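Local coordinates for uncharacterized protein (Enterococcus faecalis, PDB 2R41), which is of unknown function, belongs to the DUF960 family of alpha-beta proteins and may be a GTP cyclohydrolase, at residues I44-F52 / V63-S71; A85-F93 / I101-E109. All blocks are in the same frame, centred on the assembly; numbering follows the deposited sequence. Where two conformers were deposited one is given.

Interaction 1: residues I44-F52 / V63-S71; sequences IPLNDLLHF and VHFSQENSS
H51 and S66 face each other as an antiparallel hydrogen-bonded pair: H51 N donates to S66 O at 2.9 Å and S66 N to H51 O at 3.1 Å. The axes of strands 49-52 and 63-66 approach to 4.9 Å, with their N-to-C directions 149° apart. One step on, F52 and F65 form a non-hydrogen-bonded pair. At the other end of the pairing a water accepts from E68 N and donates to L49 O.

On the F52/F65 face, the two rings meet obliquely, centroids 5.6 Å apart, while V63 CG1 packs against F52 CD1. L50 CG touches the edge of the F65 ring near its plane, at 3.6 Å from CE1. I44 and F65 point toward each other from opposite directions, I44 CD1 meeting F65 CE2. Helix 26-40 lies over this face, with I32 and I36 on F52 and I35 on V63.

Q67 ties the approach to strand 49-57 with both ends of its amide. NE2 gives a nearly straight bond to P45 O (3.1 Å), in the carbonyl plane, and OE1 receives N47 N at 2.8 Å, tilted from the amide plane. The side chain is extended beyond CG (chi2 -174°), which carries the amide to the P45-N47 backbone; these two bonds fix its rotation. N47 in turn takes L49 N on a lone pair of OD1, closing an Asx turn that leads into the strand.

On the other face, the E68 carboxylate lies near the edge of the H51 imidazole, a tentative arrangement because E68 has a second conformer. The whole is the open end of a beta hairpin, strands 49-57 and 60-66, within a mixed sheet packed against a helix.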
ATOM      1  N   ILE C  44     -23.464   3.448 -20.688  1.00 43.51           N
ATOM      2  CA  ILE C  44     -23.163   4.350 -21.801  1.00 44.32           C
ATOM      3  C   ILE C  44     -21.644   4.350 -22.082  1.00 44.68           C
ATOM      4  O   ILE C  44     -20.848   3.949 -21.196  1.00 44.64           O
ATOM      5  CB  ILE C  44     -23.615   5.789 -21.488  1.00 43.40           C
ATOM      6  CG1 ILE C  44     -22.498   6.507 -20.702  1.00 43.71           C
ATOM      7  CG2 ILE C  44     -24.998   5.805 -20.836  1.00 41.63           C
ATOM      8  CD1 ILE C  44     -22.874   7.144 -19.422  1.00 44.86           C
ATOM      9  N   PRO C  45     -21.224   4.866 -23.265  1.00 45.30           N
ATOM     10  CA  PRO C  45     -19.811   4.953 -23.574  1.00 45.31           C
ATOM     11  C   PRO C  45     -19.224   6.056 -22.725  1.00 43.96           C
ATOM     12  O   PRO C  45     -19.920   7.022 -22.399  1.00 43.32           O
ATOM     13  CB  PRO C  45     -19.777   5.393 -25.024  1.00 46.73           C
ATOM     14  CG  PRO C  45     -21.106   5.702 -25.413  1.00 47.30           C
ATOM     15  CD  PRO C  45     -22.049   5.497 -24.300  1.00 46.34           C
ATOM     16  N   LEU C  46     -17.957   5.913 -22.353  1.00 44.32           N
ATOM     17  CA  LEU C  46     -17.321   6.852 -21.434  1.00 42.86           C
ATOM     18  C   LEU C  46     -16.167   7.595 -22.057  1.00 44.23           C
ATOM     19  O   LEU C  46     -15.287   7.022 -22.715  1.00 45.10           O
ATOM     20  CB  LEU C  46     -16.879   6.126 -20.182  1.00 40.99           C
ATOM     21  CG  LEU C  46     -18.101   5.752 -19.378  1.00 40.65           C
ATOM     22  CD1 LEU C  46     -17.746   4.917 -18.192  1.00 39.49           C
ATOM     23  CD2 LEU C  46     -18.781   7.024 -18.932  1.00 40.93           C
ATOM     24  N   ASN C  47     -16.212   8.897 -21.856  1.00 44.64           N
ATOM     25  CA  ASN C  47     -15.143   9.806 -22.190  1.00 46.68           C
ATOM     26  C   ASN C  47     -14.074   9.521 -21.175  1.00 45.30           C
ATOM     27  O   ASN C  47     -14.356   8.990 -20.128  1.00 43.87           O
ATOM     28  CB  ASN C  47     -15.699  11.189 -21.930  1.00 47.60           C
ATOM     29  CG  ASN C  47     -14.990  12.269 -22.684  1.00 53.12           C
ATOM     30  OD1 ASN C  47     -13.870  12.686 -22.321  1.00 57.27           O
ATOM     31  ND2 ASN C  47     -15.668  12.801 -23.710  1.00 59.16           N
ATOM     32  N   ASP C  48     -12.839   9.859 -21.438  1.00 46.44           N
ATOM     33  CA  ASP C  48     -11.842   9.569 -20.429  1.00 45.73           C
ATOM     34  C   ASP C  48     -11.877  10.598 -19.338  1.00 44.11           C
ATOM     35  O   ASP C  48     -11.103  10.522 -18.410  1.00 43.72           O
ATOM     36  CB  ASP C  48     -10.454   9.521 -21.041  1.00 48.11           C
ATOM     37  CG  ASP C  48      -9.999  10.868 -21.580  1.00 51.62           C
ATOM     38  OD1 ASP C  48     -10.675  11.887 -21.308  1.00 56.55           O
ATOM     39  OD2 ASP C  48      -8.949  10.928 -22.267  1.00 55.44           O
ATOM     40  N   LEU C  49     -12.745  11.593 -19.465  1.00 44.15           N
ATOM     41  CA  LEU C  49     -12.872  12.604 -18.420  1.00 43.04           C
ATOM     42  C   LEU C  49     -14.326  12.907 -18.121  1.00 42.70           C
ATOM     43  O   LEU C  49     -15.125  13.097 -19.037  1.00 43.06           O
ATOM     44  CB  LEU C  49     -12.148  13.856 -18.810  1.00 43.88           C
ATOM     45  CG  LEU C  49     -12.368  15.007 -17.845  1.00 43.03           C
ATOM     46  CD1 LEU C  49     -11.437  14.928 -16.674  1.00 41.33           C
ATOM     47  CD2 LEU C  49     -12.079  16.242 -18.661  1.00 48.01           C
ATOM     48  N   LEU C  50     -14.659  12.914 -16.831  1.00 41.74           N
ATOM     49  CA  LEU C  50     -16.040  12.869 -16.377  1.00 41.55           C
ATOM     50  C   LEU C  50     -16.319  13.981 -15.395  1.00 42.56           C
ATOM     51  O   LEU C  50     -15.574  14.128 -14.413  1.00 42.81           O
ATOM     52  CB  LEU C  50     -16.249  11.550 -15.682  1.00 39.81           C
ATOM     53  CG  LEU C  50     -16.816  10.392 -16.478  1.00 39.10           C
ATOM     54  CD1 LEU C  50     -16.281  10.250 -17.848  1.00 38.73           C
ATOM     55  CD2 LEU C  50     -16.581   9.148 -15.708  1.00 38.76           C
ATOM     56  N   HIS C  51     -17.363  14.773 -15.645  1.00 44.23           N
ATOM     57  CA  HIS C  51     -17.708  15.902 -14.769  1.00 45.66           C
ATOM     58  C   HIS C  51     -18.737  15.425 -13.753  1.00 44.97           C
ATOM     59  O   HIS C  51     -19.709  14.747 -14.103  1.00 46.18           O
ATOM     60  CB  HIS C  51     -18.303  17.071 -15.547  1.00 47.42           C
ATOM     61  CG  HIS C  51     -17.431  17.606 -16.659  1.00 55.40           C
ATOM     62  ND1 HIS C  51     -16.745  16.797 -17.551  1.00 60.64           N
ATOM     63  CD2 HIS C  51     -17.197  18.881 -17.072  1.00 60.77           C
ATOM     64  CE1 HIS C  51     -16.114  17.544 -18.447  1.00 60.46           C
ATOM     65  NE2 HIS C  51     -16.372  18.811 -18.179  1.00 62.27           N
ATOM     66  N   PHE C  52     -18.541  15.760 -12.487  1.00 44.27           N
ATOM     67  CA  PHE C  52     -19.603  15.563 -11.514  1.00 43.85           C
ATOM     68  C   PHE C  52     -19.882  16.829 -10.737  1.00 45.66           C
ATOM     69  O   PHE C  52     -19.003  17.301 -10.044  1.00 46.00           O
ATOM     70  CB  PHE C  52     -19.214  14.486 -10.543  1.00 41.52           C
ATOM     71  CG  PHE C  52     -19.007  13.144 -11.186  1.00 39.77           C
ATOM     72  CD1 PHE C  52     -20.069  12.295 -11.403  1.00 36.38           C
ATOM     73  CD2 PHE C  52     -17.731  12.716 -11.541  1.00 36.27           C
ATOM     74  CE1 PHE C  52     -19.869  11.064 -11.973  1.00 33.93           C
ATOM     75  CE2 PHE C  52     -17.542  11.507 -12.119  1.00 32.99           C
ATOM     76  CZ  PHE C  52     -18.611  10.675 -12.334  1.00 35.11           C
ATOM     77  N   VAL C  63     -25.558  14.322  -7.107  1.00 46.09           N
ATOM     78  CA  VAL C  63     -24.518  14.378  -8.076  1.00 44.85           C
ATOM     79  C   VAL C  63     -25.142  14.460  -9.455  1.00 45.42           C
ATOM     80  O   VAL C  63     -25.881  13.559  -9.859  1.00 46.06           O
ATOM     81  CB  VAL C  63     -23.656  13.130  -7.977  1.00 43.61           C
ATOM     82  CG1 VAL C  63     -22.592  13.140  -9.028  1.00 42.80           C
ATOM     83  CG2 VAL C  63     -23.013  13.059  -6.621  1.00 44.39           C
ATOM     84  N   HIS C  64     -24.855  15.550 -10.148  0.50 45.48           N
ATOM     85  CA  HIS C  64     -25.160  15.646 -11.548  0.50 45.56           C
ATOM     86  C   HIS C  64     -23.933  15.139 -12.258  0.50 44.63           C
ATOM     87  O   HIS C  64     -22.815  15.543 -11.929  0.50 44.24           O
ATOM     88  CB  HIS C  64     -25.397  17.093 -11.940  0.50 46.63           C
ATOM     89  CG  HIS C  64     -25.800  17.262 -13.364  0.50 46.85           C
ATOM     90  ND1 HIS C  64     -27.065  16.953 -13.817  0.50 47.92           N
ATOM     91  CD2 HIS C  64     -25.106  17.696 -14.439  0.50 46.80           C
ATOM     92  CE1 HIS C  64     -27.137  17.204 -15.111  0.50 48.79           C
ATOM     93  NE2 HIS C  64     -25.959  17.647 -15.515  0.50 47.96           N
ATOM     94  N   PHE C  65     -24.144  14.248 -13.219  1.00 44.61           N
ATOM     95  CA  PHE C  65     -23.063  13.791 -14.105  1.00 44.03           C
ATOM     96  C   PHE C  65     -23.210  14.323 -15.529  1.00 45.48           C
ATOM     97  O   PHE C  65     -24.327  14.427 -16.049  1.00 46.32           O
ATOM     98  CB  PHE C  65     -23.026  12.262 -14.169  1.00 43.21           C
ATOM     99  CG  PHE C  65     -22.297  11.719 -15.369  1.00 42.50           C
ATOM    100  CD1 PHE C  65     -20.916  11.859 -15.489  1.00 41.43           C
ATOM    101  CD2 PHE C  65     -22.996  11.082 -16.393  1.00 42.80           C
ATOM    102  CE1 PHE C  65     -20.238  11.362 -16.614  1.00 42.91           C
ATOM    103  CE2 PHE C  65     -22.329  10.574 -17.523  1.00 42.90           C
ATOM    104  CZ  PHE C  65     -20.949  10.709 -17.640  1.00 42.97           C
ATOM    105  N   SER C  66     -22.081  14.622 -16.166  1.00 45.62           N
ATOM    106  CA  SER C  66     -22.060  14.888 -17.601  1.00 47.43           C
ATOM    107  C   SER C  66     -20.657  14.673 -18.121  1.00 47.59           C
ATOM    108  O   SER C  66     -19.747  14.491 -17.324  1.00 47.00           O
ATOM    109  CB  SER C  66     -22.532  16.322 -17.916  1.00 48.99           C
ATOM    110  OG  SER C  66     -21.679  17.321 -17.368  1.00 49.64           O
ATOM    111  N   GLN C  67     -20.498  14.694 -19.445  1.00 49.31           N
ATOM    112  CA  GLN C  67     -19.214  14.579 -20.127  1.00 50.38           C
ATOM    113  C   GLN C  67     -19.267  15.347 -21.453  1.00 53.80           C
ATOM    114  O   GLN C  67     -20.351  15.544 -22.018  1.00 54.29           O
ATOM    115  CB  GLN C  67     -18.821  13.104 -20.355  1.00 49.75           C
ATOM    116  CG  GLN C  67     -19.780  12.271 -21.202  1.00 49.68           C
ATOM    117  CD  GLN C  67     -19.421  10.793 -21.261  1.00 50.06           C
ATOM    118  OE1 GLN C  67     -18.332  10.392 -20.881  1.00 51.41           O
ATOM    119  NE2 GLN C  67     -20.342   9.976 -21.751  1.00 48.11           N
ATOM    120  N   GLU C  68     -18.086  15.788 -21.901  0.50 55.71           N
ATOM    121  CA  GLU C  68     -17.853  16.428 -23.198  0.50 59.30           C
ATOM    122  C   GLU C  68     -18.276  15.443 -24.290  0.50 60.99           C
ATOM    123  O   GLU C  68     -18.100  14.228 -24.128  0.50 60.25           O
ATOM    124  CB  GLU C  68     -16.353  16.767 -23.363  0.50 59.96           C
ATOM    125  CG  GLU C  68     -15.782  17.911 -22.467  0.50 60.32           C
ATOM    126  CD  GLU C  68     -14.351  17.630 -21.888  0.50 60.23           C
ATOM    127  OE1 GLU C  68     -13.974  18.286 -20.884  0.50 60.29           O
ATOM    128  OE2 GLU C  68     -13.606  16.760 -22.407  0.50 60.54           O
ATOM    129  N   ASN C  69     -18.845  15.952 -25.389  1.00 63.94           N
ATOM    130  CA  ASN C  69     -19.224  15.097 -26.538  1.00 66.72           C
ATOM    131  C   ASN C  69     -20.319  14.103 -26.247  1.00 66.08           C
ATOM    132  O   ASN C  69     -20.290  12.986 -26.783  1.00 67.05           O
ATOM    133  CB  ASN C  69     -18.030  14.279 -27.060  1.00 67.94           C
ATOM    134  CG  ASN C  69     -17.038  15.116 -27.777  1.00 71.41           C
ATOM    135  OD1 ASN C  69     -17.341  16.243 -28.194  1.00 73.80           O
ATOM    136  ND2 ASN C  69     -15.828  14.587 -27.924  1.00 73.78           N
ATOM    137  N   SER C  70     -21.268  14.464 -25.396  1.00 64.92           N
ATOM    138  CA  SER C  70     -22.343  13.539 -25.124  1.00 64.42           C
ATOM    139  C   SER C  70     -23.526  14.262 -24.563  1.00 64.12           C
ATOM    140  O   SER C  70     -23.386  15.269 -23.888  1.00 63.29           O
ATOM    141  CB  SER C  70     -21.880  12.424 -24.186  1.00 62.77           C
ATOM    142  OG  SER C  70     -22.989  11.677 -23.705  1.00 64.26           O
ATOM    143  N   SER C  71     -24.697  13.728 -24.855  1.00 65.41           N
ATOM    144  CA  SER C  71     -25.923  14.402 -24.508  1.00 67.28           C
ATOM    145  C   SER C  71     -26.497  13.826 -23.222  1.00 66.38           C
ATOM    146  O   SER C  71     -27.490  14.312 -22.686  1.00 67.10           O
ATOM    147  CB  SER C  71     -26.919  14.361 -25.683  1.00 69.48           C
ATOM    148  OG  SER C  71     -27.179  13.032 -26.081  1.00 69.09           O
TER
HETATM  149  O   HOH W   1     -16.015  15.314 -20.471  1.00 37.83           O

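Interaction 2: residues A85-F93 / I101-E109; sequences AYPSRIFAF and ILLPAEMLE
P104 CG sits over one face of the F91 ring, 4.1 Å from its centroid and 14° off the normal, a CH-pi contact displaced toward the rim. It belongs to the hairpin of strands 89-94 and 98-102, whose second strand leads into the 3-10 turn 104-106. The same CG lies over the centre of the R89 guanidinium, 3.8 Å above its plane, so the proline ring is shared between two flat groups. R89 CG stands between the backbone N and the carbonyl carbon (chi1 62°), and a bend at chi3 helps lay the guanidinium against the proline.

Selenomethionine M107 approaches F91 differently: SE lies at the ring edge, in its plane, 3.7 Å from F91 CD2, a Met-aromatic contact in which the two side chains cross at about a right angle. L102 CD2 packs nearer the backbone, against F91 CB. Beyond the segments, the F91 ring also meets that of H51.

The opposite face of the sheet is aliphatic. I90 CG1 meets I101 CG2, and I90 CG2 meets L103 CD1, which also touches P87 CB. I32 of helix 26-40 packs on both I90 and I101, placing this side in the core. L103 and E106 also pack on L108 of the second subunit.

The backbones are joined at the F91/L102 pair, where F91 N donates to L102 O at 2.8 Å and L102 N returns a bond to F91 O. Past the strand, E106 turns its carboxylate back to the residue ahead of the 3-10 segment: its OE1 uses the anti lone pair to accept L103 N at 3.0 Å, and the same oxygen bonds S17 OG.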
ATOM      1  N   ALA C  85     -19.112  23.162   2.646  1.00 64.23           N
ATOM      2  CA  ALA C  85     -17.658  23.045   2.641  1.00 63.15           C
ATOM      3  C   ALA C  85     -17.162  22.204   1.477  1.00 60.77           C
ATOM      4  O   ALA C  85     -16.026  22.360   1.049  1.00 60.87           O
ATOM      5  CB  ALA C  85     -17.171  22.443   3.966  1.00 63.24           C
ATOM      6  N   TYR C  86     -18.004  21.302   0.975  1.00 59.39           N
ATOM      7  CA  TYR C  86     -17.594  20.401  -0.099  1.00 56.51           C
ATOM      8  C   TYR C  86     -17.297  21.192  -1.361  1.00 56.45           C
ATOM      9  O   TYR C  86     -17.860  22.271  -1.572  1.00 58.06           O
ATOM     10  CB  TYR C  86     -18.661  19.338  -0.391  1.00 55.12           C
ATOM     11  CG  TYR C  86     -18.898  18.369   0.731  1.00 55.01           C
ATOM     12  CD1 TYR C  86     -17.895  18.082   1.668  1.00 55.89           C
ATOM     13  CD2 TYR C  86     -20.119  17.734   0.870  1.00 55.66           C
ATOM     14  CE1 TYR C  86     -18.115  17.199   2.726  1.00 55.21           C
ATOM     15  CE2 TYR C  86     -20.354  16.839   1.921  1.00 57.44           C
ATOM     16  CZ  TYR C  86     -19.345  16.578   2.844  1.00 56.92           C
ATOM     17  OH  TYR C  86     -19.571  15.690   3.870  1.00 57.10           O
ATOM     18  N   PRO C  87     -16.420  20.645  -2.211  1.00 54.85           N
ATOM     19  CA  PRO C  87     -16.088  21.217  -3.498  1.00 54.63           C
ATOM     20  C   PRO C  87     -17.320  21.127  -4.382  1.00 54.44           C
ATOM     21  O   PRO C  87     -18.032  20.134  -4.322  1.00 52.94           O
ATOM     22  CB  PRO C  87     -14.998  20.276  -3.999  1.00 53.32           C
ATOM     23  CG  PRO C  87     -15.306  18.990  -3.331  1.00 51.79           C
ATOM     24  CD  PRO C  87     -15.709  19.377  -1.982  1.00 53.25           C
ATOM     25  N   SER C  88     -17.589  22.158  -5.172  1.00 55.99           N
ATOM     26  CA  SER C  88     -18.852  22.202  -5.896  1.00 56.86           C
ATOM     27  C   SER C  88     -18.848  21.274  -7.113  1.00 55.21           C
ATOM     28  O   SER C  88     -19.892  20.777  -7.513  1.00 55.59           O
ATOM     29  CB  SER C  88     -19.209  23.624  -6.299  1.00 59.46           C
ATOM     30  OG  SER C  88     -18.505  23.984  -7.479  1.00 62.31           O
ATOM     31  N   ARG C  89     -17.684  21.030  -7.708  1.00 53.70           N
ATOM     32  CA  ARG C  89     -17.605  19.976  -8.713  1.00 51.38           C
ATOM     33  C   ARG C  89     -16.300  19.208  -8.661  1.00 49.16           C
ATOM     34  O   ARG C  89     -15.311  19.745  -8.189  1.00 49.97           O
ATOM     35  CB  ARG C  89     -17.902  20.513 -10.118  1.00 52.84           C
ATOM     36  CG  ARG C  89     -16.989  21.541 -10.678  1.00 55.25           C
ATOM     37  CD  ARG C  89     -17.725  22.260 -11.821  1.00 63.60           C
ATOM     38  NE  ARG C  89     -16.840  22.555 -12.962  1.00 70.53           N
ATOM     39  CZ  ARG C  89     -15.846  23.469 -12.980  1.00 73.62           C
ATOM     40  NH1 ARG C  89     -15.552  24.226 -11.904  1.00 74.06           N
ATOM     41  NH2 ARG C  89     -15.107  23.611 -14.084  1.00 73.58           N
ATOM     42  N   ILE C  90     -16.306  17.954  -9.107  1.00 46.63           N
ATOM     43  CA  ILE C  90     -15.068  17.186  -9.287  1.00 45.20           C
ATOM     44  C   ILE C  90     -15.028  16.439 -10.622  1.00 44.26           C
ATOM     45  O   ILE C  90     -16.052  16.254 -11.293  1.00 43.60           O
ATOM     46  CB  ILE C  90     -14.833  16.139  -8.183  1.00 44.64           C
ATOM     47  CG1 ILE C  90     -15.828  15.008  -8.311  1.00 45.18           C
ATOM     48  CG2 ILE C  90     -14.931  16.741  -6.790  1.00 45.29           C
ATOM     49  CD1 ILE C  90     -16.461  14.598  -6.965  1.00 49.72           C
ATOM     50  N   PHE C  91     -13.830  15.992 -10.980  1.00 43.27           N
ATOM     51  CA  PHE C  91     -13.615  15.293 -12.217  1.00 42.71           C
ATOM     52  C   PHE C  91     -13.128  13.901 -11.914  1.00 41.62           C
ATOM     53  O   PHE C  91     -12.406  13.696 -10.908  1.00 42.21           O
ATOM     54  CB  PHE C  91     -12.527  15.991 -12.973  1.00 44.56           C
ATOM     55  CG  PHE C  91     -12.955  17.266 -13.614  1.00 48.55           C
ATOM     56  CD1 PHE C  91     -14.299  17.661 -13.614  1.00 51.64           C
ATOM     57  CD2 PHE C  91     -12.034  18.054 -14.291  1.00 52.03           C
ATOM     58  CE1 PHE C  91     -14.713  18.849 -14.255  1.00 53.53           C
ATOM     59  CE2 PHE C  91     -12.446  19.236 -14.950  1.00 54.52           C
ATOM     60  CZ  PHE C  91     -13.781  19.632 -14.920  1.00 53.65           C
ATOM     61  N   ALA C  92     -13.525  12.933 -12.743  1.00 39.62           N
ATOM     62  CA  ALA C  92     -12.865  11.632 -12.755  1.00 37.87           C
ATOM     63  C   ALA C  92     -12.069  11.554 -14.037  1.00 38.60           C
ATOM     64  O   ALA C  92     -12.575  11.829 -15.149  1.00 39.84           O
ATOM     65  CB  ALA C  92     -13.839  10.539 -12.704  1.00 37.23           C
ATOM     66  N   PHE C  93     -10.808  11.192 -13.901  1.00 38.10           N
ATOM     67  CA  PHE C  93      -9.955  11.151 -15.060  1.00 38.39           C
ATOM     68  C   PHE C  93      -9.200   9.856 -15.201  1.00 38.78           C
ATOM     69  O   PHE C  93      -8.647   9.318 -14.244  1.00 38.57           O
ATOM     70  CB  PHE C  93      -8.967  12.258 -15.007  1.00 38.43           C
ATOM     71  CG  PHE C  93      -8.034  12.265 -16.156  1.00 41.11           C
ATOM     72  CD1 PHE C  93      -8.523  12.352 -17.462  1.00 42.04           C
ATOM     73  CD2 PHE C  93      -6.649  12.216 -15.947  1.00 42.62           C
ATOM     74  CE1 PHE C  93      -7.653  12.404 -18.549  1.00 43.20           C
ATOM     75  CE2 PHE C  93      -5.761  12.263 -17.027  1.00 43.62           C
ATOM     76  CZ  PHE C  93      -6.270  12.371 -18.331  1.00 44.84           C
ATOM     77  N   ILE C 101      -9.609  10.941  -9.287  1.00 38.37           N
ATOM     78  CA  ILE C 101     -10.611  11.958  -9.006  1.00 38.27           C
ATOM     79  C   ILE C 101      -9.946  13.198  -8.478  1.00 38.76           C
ATOM     80  O   ILE C 101      -9.133  13.146  -7.574  1.00 39.09           O
ATOM     81  CB  ILE C 101     -11.560  11.488  -7.947  1.00 37.98           C
ATOM     82  CG1 ILE C 101     -12.334  10.291  -8.482  1.00 39.04           C
ATOM     83  CG2 ILE C 101     -12.480  12.611  -7.573  1.00 37.41           C
ATOM     84  CD1 ILE C 101     -13.155   9.571  -7.460  1.00 40.73           C
ATOM     85  N   LEU C 102     -10.294  14.332  -9.035  1.00 40.10           N
ATOM     86  CA  LEU C 102      -9.618  15.559  -8.647  1.00 41.76           C
ATOM     87  C   LEU C 102     -10.502  16.760  -8.905  1.00 42.83           C
ATOM     88  O   LEU C 102     -11.594  16.652  -9.495  1.00 42.31           O
ATOM     89  CB  LEU C 102      -8.277  15.708  -9.368  1.00 42.27           C
ATOM     90  CG  LEU C 102      -8.358  15.955 -10.876  1.00 43.29           C
ATOM     91  CD1 LEU C 102      -6.990  15.876 -11.495  1.00 45.65           C
ATOM     92  CD2 LEU C 102      -9.247  14.966 -11.587  1.00 41.19           C
ATOM     93  N   LEU C 103     -10.011  17.895  -8.429  1.00 44.86           N
ATOM     94  CA  LEU C 103     -10.710  19.156  -8.479  1.00 46.76           C
ATOM     95  C   LEU C 103     -10.313  19.822  -9.751  1.00 48.96           C
ATOM     96  O   LEU C 103      -9.216  19.594 -10.219  1.00 50.24           O
ATOM     97  CB  LEU C 103     -10.240  20.011  -7.320  1.00 47.52           C
ATOM     98  CG  LEU C 103     -11.119  20.058  -6.080  1.00 46.70           C
ATOM     99  CD1 LEU C 103     -11.827  18.750  -5.876  1.00 44.58           C
ATOM    100  CD2 LEU C 103     -10.244  20.398  -4.905  1.00 46.90           C
ATOM    101  N   PRO C 104     -11.215  20.599 -10.357  1.00 50.60           N
ATOM    102  CA  PRO C 104     -10.914  21.378 -11.564  1.00 52.57           C
ATOM    103  C   PRO C 104      -9.688  22.239 -11.442  1.00 54.53           C
ATOM    104  O   PRO C 104      -8.914  22.337 -12.389  1.00 55.30           O
ATOM    105  CB  PRO C 104     -12.163  22.222 -11.739  1.00 53.31           C
ATOM    106  CG  PRO C 104     -13.235  21.263 -11.266  1.00 52.11           C
ATOM    107  CD  PRO C 104     -12.636  20.698 -10.000  1.00 50.42           C
ATOM    108  N   ALA C 105      -9.503  22.829 -10.273  1.00 56.13           N
ATOM    109  CA  ALA C 105      -8.324  23.638  -9.973  1.00 59.79           C
ATOM    110  C   ALA C 105      -7.004  22.866 -10.108  1.00 61.22           C
ATOM    111  O   ALA C 105      -5.941  23.461 -10.252  1.00 62.96           O
ATOM    112  CB  ALA C 105      -8.442  24.208  -8.568  1.00 59.81           C
ATOM    113  N   GLU C 106      -7.081  21.542 -10.042  1.00 61.43           N
ATOM    114  CA  GLU C 106      -5.903  20.711 -10.047  1.00 63.71           C
ATOM    115  C   GLU C 106      -5.542  20.184 -11.403  1.00 66.11           C
ATOM    116  O   GLU C 106      -4.456  19.674 -11.531  1.00 67.25           O
ATOM    117  CB  GLU C 106      -6.071  19.537  -9.094  1.00 61.68           C
ATOM    118  CG  GLU C 106      -6.000  19.913  -7.627  1.00 62.43           C
ATOM    119  CD  GLU C 106      -6.329  18.747  -6.702  1.00 61.52           C
ATOM    120  OE1 GLU C 106      -7.378  18.090  -6.938  1.00 62.08           O
ATOM    121  OE2 GLU C 106      -5.550  18.505  -5.734  1.00 63.26           O
HETATM  122  N   MSE C 107      -6.449  20.261 -12.390  1.00 69.08           N
HETATM  123  CA  MSE C 107      -6.156  19.957 -13.813  1.00 72.85           C
HETATM  124  C   MSE C 107      -4.951  20.742 -14.315  1.00 77.09           C
HETATM  125  O   MSE C 107      -4.797  21.923 -13.991  1.00 78.67           O
HETATM  126  CB  MSE C 107      -7.331  20.346 -14.714  1.00 73.50           C
HETATM  127  CG  MSE C 107      -8.593  19.530 -14.576  1.00 73.59           C
HETATM  128 SE   MSE C 107      -8.344  17.617 -14.722  0.70 77.57          SE
HETATM  129  CE  MSE C 107      -7.933  17.312 -16.617  1.00 77.47           C
ATOM    130  N   LEU C 108      -4.118  20.116 -15.136  1.00 80.46           N
ATOM    131  CA  LEU C 108      -2.855  20.768 -15.546  1.00 85.48           C
ATOM    132  C   LEU C 108      -2.922  21.908 -16.618  1.00 89.47           C
ATOM    133  O   LEU C 108      -2.308  22.976 -16.425  1.00 92.08           O
ATOM    134  CB  LEU C 108      -1.778  19.721 -15.907  1.00 86.26           C
ATOM    135  CG  LEU C 108      -1.362  18.638 -14.890  1.00 85.16           C
ATOM    136  CD1 LEU C 108      -0.237  17.699 -15.451  1.00 88.07           C
ATOM    137  CD2 LEU C 108      -0.954  19.255 -13.566  1.00 84.25           C
ATOM    138  N   GLU C 109      -3.630  21.699 -17.730  1.00 90.88           N
ATOM    139  CA  GLU C 109      -3.588  22.674 -18.826  1.00 95.09           C
ATOM    140  C   GLU C 109      -4.986  22.960 -19.383  1.00 95.05           C
ATOM    141  O   GLU C 109      -5.324  22.563 -20.505  1.00 96.32           O
ATOM    142  CB  GLU C 109      -2.593  22.232 -19.927  1.00 97.55           C
ATOM    143  CG  GLU C 109      -2.063  23.418 -20.781  1.00104.10           C
ATOM    144  CD  GLU C 109      -0.521  23.413 -21.026  1.00108.68           C
ATOM    145  OE1 GLU C 109      -0.005  22.424 -21.599  1.00109.65           O
ATOM    146  OE2 GLU C 109       0.172  24.410 -20.671  1.00108.97           O
TER

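How the interactions relate
Interactions 1 and 2 are two hairpins of one sheet, set side by side: strands 49-57 and 89-94 are neighbours, and F52 N to I90 O and L50 N to A92 O are probable hydrogen bonds between them. Their centres lie about 14 Å apart. Both send aliphatic or aromatic side chains against helix 26-40, where I32 touches F52, I90 and I101. Away from that core their chemistry diverges. Interaction 1 ends in polar loops, with amide-to-backbone bonds and a bridging water, whereas interaction 2 runs into a 3-10 segment and M107, where proline and selenium pack on F91 while the E106 carboxylate ties the turn. Interaction 2 alone is touched by another subunit.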